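Local coordinates for protein lasso peptide isopeptidase AtxE2 (Asticcacaulis excentricus, PDB 5TXE) that hydrolyses the isopeptide bond of the lasso peptides astexin-2 and astexin-3, recognising their threaded loop and turning them into linear peptides, at residues A[599-604]-A[625-630]; A[654-659]-A[676-681]. The protein carries 1 engineered substitution. All coordinates share one frame; numbering follows the deposited sequence.

Contact 1. Residues A[599-604]-A[625-630]; sequences DTPLLI and RKPVEL
L602 and V628, L603 and E629, and I604 and L630 pair in parallel register at the edge of the alpha/beta-hydrolase sheet, where strand 628-633 is outermost; the two axes run 4.8 Å apart at 8°. Such a parallel neighbour implies a crossover, and helix 615-623 lies within the connection. Three backbone hydrogen bonds fix the register: L602 N to P627 O, E629 N to L602 O (2.9 Å), and I604 N to E629 O. L602 O also receives the CA-H of V628.

Ahead of the strands, P627 points toward 599-604 and brings CG to 3.7 Å from D599 O. The same CG packs beside P601 CG, 4.1 Å away.

K626 can be followed outward from the helix end. Its CB points toward 599-604, and CG stands anti to the carbonyl carbon (chi1 -54°). A bend at chi2 then directs the straight remainder at D599: CD and CE run past D599 OD1, and K626 NZ closes a 2.7 Å salt bridge to that oxygen, with S596 O as a second acceptor.

On one face of the pair, L603 CD1 touches the E629 chain, whose carboxylate turns to R677 and W678. On the other, I604 CG2 packs at 3.8 Å on L630 CD1. The side chain of I604 is about 8 Å from that of E610, the inferred charge-relay acid. At the salt bridge, K626 NZ approaches D599 OD1 from the syn side, 24° out of the carboxylate plane.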
loop_
_atom_site.group_PDB
_atom_site.type_symbol
_atom_site.label_atom_id
_atom_site.label_comp_id
_atom_site.label_asym_id
_atom_site.label_seq_id
_atom_site.Cartn_x
_atom_site.Cartn_y
_atom_site.Cartn_z
ATOM N N ASP A 599 -3.460 -23.241 20.106
ATOM C CA ASP A 599 -4.428 -24.188 19.611
ATOM C C ASP A 599 -5.295 -23.718 18.438
ATOM O O ASP A 599 -6.009 -24.531 17.855
ATOM C CB ASP A 599 -5.283 -24.675 20.771
ATOM C CG ASP A 599 -4.450 -25.450 21.784
ATOM O OD1 ASP A 599 -3.804 -26.452 21.372
ATOM O OD2 ASP A 599 -4.417 -25.066 22.967
ATOM N N THR A 600 -5.239 -22.436 18.099
ATOM C CA THR A 600 -5.985 -21.935 16.962
ATOM C C THR A 600 -5.410 -22.426 15.628
ATOM O O THR A 600 -4.257 -22.225 15.370
ATOM C CB THR A 600 -5.907 -20.410 16.962
ATOM O OG1 THR A 600 -6.454 -19.915 18.187
ATOM C CG2 THR A 600 -6.726 -19.812 15.822
ATOM N N PRO A 601 -6.239 -22.966 14.747
ATOM C CA PRO A 601 -5.836 -23.297 13.380
ATOM C C PRO A 601 -5.248 -22.116 12.672
ATOM O O PRO A 601 -5.850 -21.052 12.646
ATOM C CB PRO A 601 -7.138 -23.717 12.722
ATOM C CG PRO A 601 -7.993 -24.231 13.850
ATOM C CD PRO A 601 -7.672 -23.308 15.004
ATOM N N LEU A 602 -4.065 -22.302 12.095
ATOM C CA LEU A 602 -3.368 -21.230 11.406
ATOM C C LEU A 602 -2.882 -21.707 10.037
ATOM O O LEU A 602 -2.169 -22.742 9.915
ATOM C CB LEU A 602 -2.177 -20.849 12.226
ATOM C CG LEU A 602 -1.251 -19.817 11.601
ATOM C CD1 LEU A 602 -1.975 -18.508 11.389
ATOM C CD2 LEU A 602 -0.005 -19.598 12.436
ATOM N N LEU A 603 -3.285 -20.963 9.021
ATOM C CA LEU A 603 -2.810 -21.118 7.687
ATOM C C LEU A 603 -1.840 -20.016 7.338
ATOM O O LEU A 603 -2.188 -18.847 7.486
ATOM C CB LEU A 603 -3.957 -21.102 6.723
ATOM C CG LEU A 603 -3.581 -21.148 5.249
ATOM C CD1 LEU A 603 -3.002 -22.469 4.871
ATOM C CD2 LEU A 603 -4.838 -20.957 4.428
ATOM N N ILE A 604 -0.640 -20.377 6.854
ATOM C CA ILE A 604 0.348 -19.376 6.407
ATOM C C ILE A 604 0.532 -19.490 4.885
ATOM O O ILE A 604 0.912 -20.554 4.370
ATOM C CB ILE A 604 1.715 -19.590 7.101
ATOM C CG1 ILE A 604 1.549 -19.644 8.634
ATOM C CG2 ILE A 604 2.705 -18.512 6.773
ATOM C CD1 ILE A 604 2.684 -20.368 9.341
ATOM N N ARG A 625 1.997 -30.880 17.577
ATOM C CA ARG A 625 0.729 -31.370 17.055
ATOM C C ARG A 625 -0.403 -30.290 17.012
ATOM O O ARG A 625 -1.549 -30.534 17.284
ATOM C CB ARG A 625 0.311 -32.609 17.850
ATOM C CG ARG A 625 1.364 -33.741 17.838
ATOM C CD ARG A 625 1.002 -34.966 18.677
ATOM N NE ARG A 625 -0.389 -35.372 18.414
ATOM C CZ ARG A 625 -0.815 -36.181 17.427
ATOM N NH1 ARG A 625 0.036 -36.769 16.573
ATOM N NH2 ARG A 625 -2.128 -36.419 17.293
ATOM N N LYS A 626 -0.070 -29.110 16.563
ATOM C CA LYS A 626 -1.031 -28.067 16.383
ATOM C C LYS A 626 -1.521 -28.034 14.956
ATOM O O LYS A 626 -0.807 -28.450 14.030
ATOM C CB LYS A 626 -0.386 -26.724 16.791
ATOM C CG LYS A 626 0.181 -26.796 18.203
ATOM C CD LYS A 626 -0.916 -27.206 19.220
ATOM C CE LYS A 626 -0.379 -27.310 20.632
ATOM N NZ LYS A 626 -1.422 -27.638 21.651
ATOM N N PRO A 627 -2.731 -27.498 14.751
ATOM C CA PRO A 627 -3.309 -27.406 13.399
ATOM C C PRO A 627 -2.820 -26.214 12.574
ATOM O O PRO A 627 -3.547 -25.257 12.395
ATOM C CB PRO A 627 -4.787 -27.280 13.676
ATOM C CG PRO A 627 -4.869 -26.624 15.029
ATOM C CD PRO A 627 -3.653 -27.006 15.787
ATOM N N VAL A 628 -1.615 -26.356 12.023
ATOM C CA VAL A 628 -0.938 -25.339 11.267
ATOM C C VAL A 628 -0.658 -25.912 9.848
ATOM O O VAL A 628 -0.444 -27.103 9.682
ATOM C CB VAL A 628 0.371 -24.963 11.940
ATOM C CG1 VAL A 628 1.328 -26.130 11.969
ATOM C CG2 VAL A 628 1.074 -23.795 11.250
ATOM N N GLU A 629 -0.683 -25.053 8.843
ATOM C CA GLU A 629 -0.334 -25.439 7.467
ATOM C C GLU A 629 0.356 -24.244 6.848
ATOM O O GLU A 629 -0.018 -23.081 7.089
ATOM C CB GLU A 629 -1.574 -25.812 6.673
ATOM C CG GLU A 629 -1.276 -26.163 5.237
ATOM C CD GLU A 629 -2.388 -26.902 4.537
ATOM O OE1 GLU A 629 -3.047 -26.310 3.653
ATOM O OE2 GLU A 629 -2.605 -28.094 4.840
ATOM N N LEU A 630 1.383 -24.547 6.058
ATOM C CA LEU A 630 2.201 -23.542 5.382
ATOM C C LEU A 630 2.193 -23.822 3.889
ATOM O O LEU A 630 2.418 -24.965 3.433
ATOM C CB LEU A 630 3.644 -23.610 5.922
ATOM C CG LEU A 630 4.774 -22.894 5.173
ATOM C CD1 LEU A 630 4.548 -21.388 5.175
ATOM C CD2 LEU A 630 6.113 -23.121 5.814
#

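Contact 2. Residues A[654-659]-A[676-681]; sequences IDWFRF and DRWRAL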
loop_
_atom_site.group_PDB
_atom_site.type_symbol
_atom_site.label_atom_id
_atom_site.label_comp_id
_atom_site.label_asym_id
_atom_site.label_seq_id
_atom_site.Cartn_x
_atom_site.Cartn_y
_atom_site.Cartn_z
ATOM N N ILE A 654 -10.761 -18.478 1.711
ATOM C CA ILE A 654 -12.204 -18.708 1.851
ATOM C C ILE A 654 -12.474 -20.141 2.255
ATOM O O ILE A 654 -13.261 -20.389 3.170
ATOM C CB ILE A 654 -12.948 -18.359 0.575
ATOM C CG1 ILE A 654 -12.926 -16.865 0.395
ATOM C CG2 ILE A 654 -14.400 -18.795 0.619
ATOM C CD1 ILE A 654 -13.329 -16.415 -0.990
ATOM N N ASP A 655 -11.812 -21.095 1.621
ATOM C CA ASP A 655 -12.059 -22.475 1.958
ATOM C C ASP A 655 -11.696 -22.718 3.426
ATOM O O ASP A 655 -12.346 -23.487 4.135
ATOM C CB ASP A 655 -11.208 -23.431 1.125
ATOM C CG ASP A 655 -11.587 -23.492 -0.356
ATOM O OD1 ASP A 655 -12.628 -22.937 -0.757
ATOM O OD2 ASP A 655 -10.810 -24.082 -1.145
ATOM N N TRP A 656 -10.608 -22.115 3.855
ATOM C CA TRP A 656 -10.117 -22.362 5.191
ATOM C C TRP A 656 -11.149 -21.897 6.211
ATOM O O TRP A 656 -11.461 -22.639 7.146
ATOM C CB TRP A 656 -8.815 -21.638 5.405
ATOM C CG TRP A 656 -8.169 -21.735 6.707
ATOM C CD1 TRP A 656 -8.148 -20.771 7.658
ATOM C CD2 TRP A 656 -7.303 -22.748 7.162
ATOM N NE1 TRP A 656 -7.363 -21.135 8.707
ATOM C CE2 TRP A 656 -6.832 -22.359 8.439
ATOM C CE3 TRP A 656 -6.903 -23.973 6.650
ATOM C CZ2 TRP A 656 -6.008 -23.151 9.200
ATOM C CZ3 TRP A 656 -6.024 -24.755 7.414
ATOM C CH2 TRP A 656 -5.551 -24.328 8.635
ATOM N N PHE A 657 -11.600 -20.656 6.075
ATOM C CA PHE A 657 -12.616 -20.148 6.997
ATOM C C PHE A 657 -13.974 -20.874 6.901
ATOM O O PHE A 657 -14.603 -21.141 7.921
ATOM C CB PHE A 657 -12.764 -18.665 6.862
ATOM C CG PHE A 657 -11.622 -17.875 7.464
ATOM C CD1 PHE A 657 -11.210 -18.111 8.730
ATOM C CD2 PHE A 657 -10.925 -16.982 6.711
ATOM C CE1 PHE A 657 -10.133 -17.434 9.259
ATOM C CE2 PHE A 657 -9.863 -16.270 7.231
ATOM C CZ PHE A 657 -9.490 -16.472 8.516
ATOM N N ARG A 658 -14.389 -21.282 5.713
ATOM C CA ARG A 658 -15.591 -22.114 5.602
ATOM C C ARG A 658 -15.437 -23.433 6.332
ATOM O O ARG A 658 -16.383 -23.910 6.976
ATOM C CB ARG A 658 -15.960 -22.410 4.164
ATOM C CG ARG A 658 -16.482 -21.204 3.437
ATOM C CD ARG A 658 -16.925 -21.535 1.998
ATOM N NE ARG A 658 -18.188 -22.245 2.021
ATOM C CZ ARG A 658 -18.476 -23.376 1.383
ATOM N NH1 ARG A 658 -17.628 -23.966 0.545
ATOM N NH2 ARG A 658 -19.679 -23.893 1.563
ATOM N N PHE A 659 -14.241 -24.019 6.264
ATOM C CA PHE A 659 -13.986 -25.286 6.903
ATOM C C PHE A 659 -14.032 -25.140 8.426
ATOM O O PHE A 659 -14.734 -25.898 9.082
ATOM C CB PHE A 659 -12.643 -25.913 6.420
ATOM C CG PHE A 659 -12.282 -27.241 7.077
ATOM C CD1 PHE A 659 -12.759 -28.413 6.593
ATOM C CD2 PHE A 659 -11.483 -27.271 8.189
ATOM C CE1 PHE A 659 -12.458 -29.616 7.223
ATOM C CE2 PHE A 659 -11.143 -28.452 8.794
ATOM C CZ PHE A 659 -11.626 -29.624 8.313
ATOM N N ASP A 676 -8.716 -33.602 2.900
ATOM C CA ASP A 676 -8.055 -34.700 3.666
ATOM C C ASP A 676 -7.060 -34.147 4.681
ATOM O O ASP A 676 -7.046 -34.519 5.852
ATOM C CB ASP A 676 -7.317 -35.689 2.738
ATOM C CG ASP A 676 -8.272 -36.531 1.867
ATOM O OD1 ASP A 676 -9.501 -36.586 2.172
ATOM O OD2 ASP A 676 -7.790 -37.114 0.863
ATOM N N ARG A 677 -6.199 -33.252 4.229
ATOM C CA ARG A 677 -5.203 -32.685 5.090
ATOM C C ARG A 677 -5.846 -31.921 6.249
ATOM O O ARG A 677 -5.438 -32.043 7.374
ATOM C CB ARG A 677 -4.417 -31.689 4.276
ATOM C CG ARG A 677 -2.982 -32.018 3.996
ATOM C CD ARG A 677 -2.322 -30.753 3.488
ATOM N NE ARG A 677 -2.677 -30.661 2.124
ATOM C CZ ARG A 677 -3.137 -29.628 1.435
ATOM N NH1 ARG A 677 -3.339 -28.409 1.927
ATOM N NH2 ARG A 677 -3.358 -29.863 0.153
ATOM N N TRP A 678 -6.856 -31.115 5.955
ATOM C CA TRP A 678 -7.444 -30.284 6.975
ATOM C C TRP A 678 -8.280 -31.124 7.957
ATOM O O TRP A 678 -8.315 -30.836 9.162
ATOM C CB TRP A 678 -8.277 -29.179 6.348
ATOM C CG TRP A 678 -7.492 -28.211 5.521
ATOM C CD1 TRP A 678 -6.146 -28.165 5.372
ATOM C CD2 TRP A 678 -8.015 -27.161 4.737
ATOM N NE1 TRP A 678 -5.796 -27.158 4.540
ATOM C CE2 TRP A 678 -6.934 -26.539 4.102
ATOM C CE3 TRP A 678 -9.303 -26.687 4.494
ATOM C CZ2 TRP A 678 -7.080 -25.448 3.295
ATOM C CZ3 TRP A 678 -9.442 -25.578 3.645
ATOM C CH2 TRP A 678 -8.346 -24.970 3.086
ATOM N N ARG A 679 -8.884 -32.204 7.481
ATOM C CA ARG A 679 -9.548 -33.153 8.438
ATOM C C ARG A 679 -8.536 -33.768 9.372
ATOM O O ARG A 679 -8.776 -33.858 10.588
ATOM C CB ARG A 679 -10.370 -34.203 7.707
ATOM C CG ARG A 679 -11.651 -33.584 7.194
ATOM C CD ARG A 679 -12.689 -34.574 6.682
ATOM N NE ARG A 679 -12.330 -34.994 5.341
ATOM C CZ ARG A 679 -12.828 -34.491 4.210
ATOM N NH1 ARG A 679 -13.807 -33.559 4.177
ATOM N NH2 ARG A 679 -12.337 -34.952 3.084
ATOM N N ALA A 680 -7.363 -34.095 8.844
ATOM C CA ALA A 680 -6.318 -34.602 9.713
ATOM C C ALA A 680 -5.866 -33.528 10.705
ATOM O O ALA A 680 -5.518 -33.864 11.842
ATOM C CB ALA A 680 -5.123 -35.145 8.908
ATOM N N LEU A 681 -5.816 -32.262 10.291
ATOM C CA LEU A 681 -5.417 -31.222 11.242
ATOM C C LEU A 681 -6.435 -31.131 12.403
ATOM O O LEU A 681 -6.089 -30.955 13.561
ATOM C CB LEU A 681 -5.296 -29.852 10.574
ATOM C CG LEU A 681 -4.159 -29.669 9.564
ATOM C CD1 LEU A 681 -4.210 -28.255 9.019
ATOM C CD2 LEU A 681 -2.773 -29.933 10.163
#
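W678 takes part in two edge-to-face contacts with different roles: its face receives the edge of W656, while its own edge is turned to the face of F659. The evidence for the first is a 90° angle between the planes and 5.0 Å between the W656 six-membered and W678 five-membered centroids, with W656 CE3 over the middle of the W678 indole. The second, between the F659 ring and the six-membered ring of W678, is offset, its planes at 63°. Together the three rings form an aromatic cluster between helices 643-662 and 672-684. Helix 643-662 lies against the central sheet, W656 touching P601 and V547 of strand 545-548, so the cluster joins helix 672-684 to the helical layer over that sheet.

The helix segments cross at -42°, yet their axes approach only to 11.8 Å, so large side chains bridge the gap. W678 points toward 654-659, and its CZ3 meets D655 O at the ring edge, 3.6 Å away. Closer to its own backbone, W678 CB lies over the face of F659 in a CH-pi contact, 4.0 Å from the ring centroid. R679 CG touches F659 CE1, and L681 CD1 reaches W656 CH2 at the indole edge.

The polar ends look elsewhere, W678 NE1 to E629 and D655 OD2 to K671 and Q674. With no hydrogen bond across the segments, cohesion probably comes from dispersion and the weak electrostatics of C-H edges against ring faces.

Overall arrangement
Both contacts have buried centres and exposed margins, D599 in contact 1 and R679 in contact 2; their centres lie 10 Å apart in the hydrolase domain, but they join different elements. Contact 1 pairs two parallel strands through backbone bonds, with a salt bridge at its exposed end; contact 2 packs two helices through aromatic side chains. Helix 643-662 follows strand 628-633 in the chain, W656 CZ2 coming within 3.5 Å of L603 N. The polar join is E629, whose OE1 meets R677 NH1 at 2.7 Å and, in a probable hydrogen bond, W678 NE1 at 3.0 Å. Contact 1 approaches the inferred charge-relay residues E610 and H638, whereas contact 2 lies away from the annotated sites.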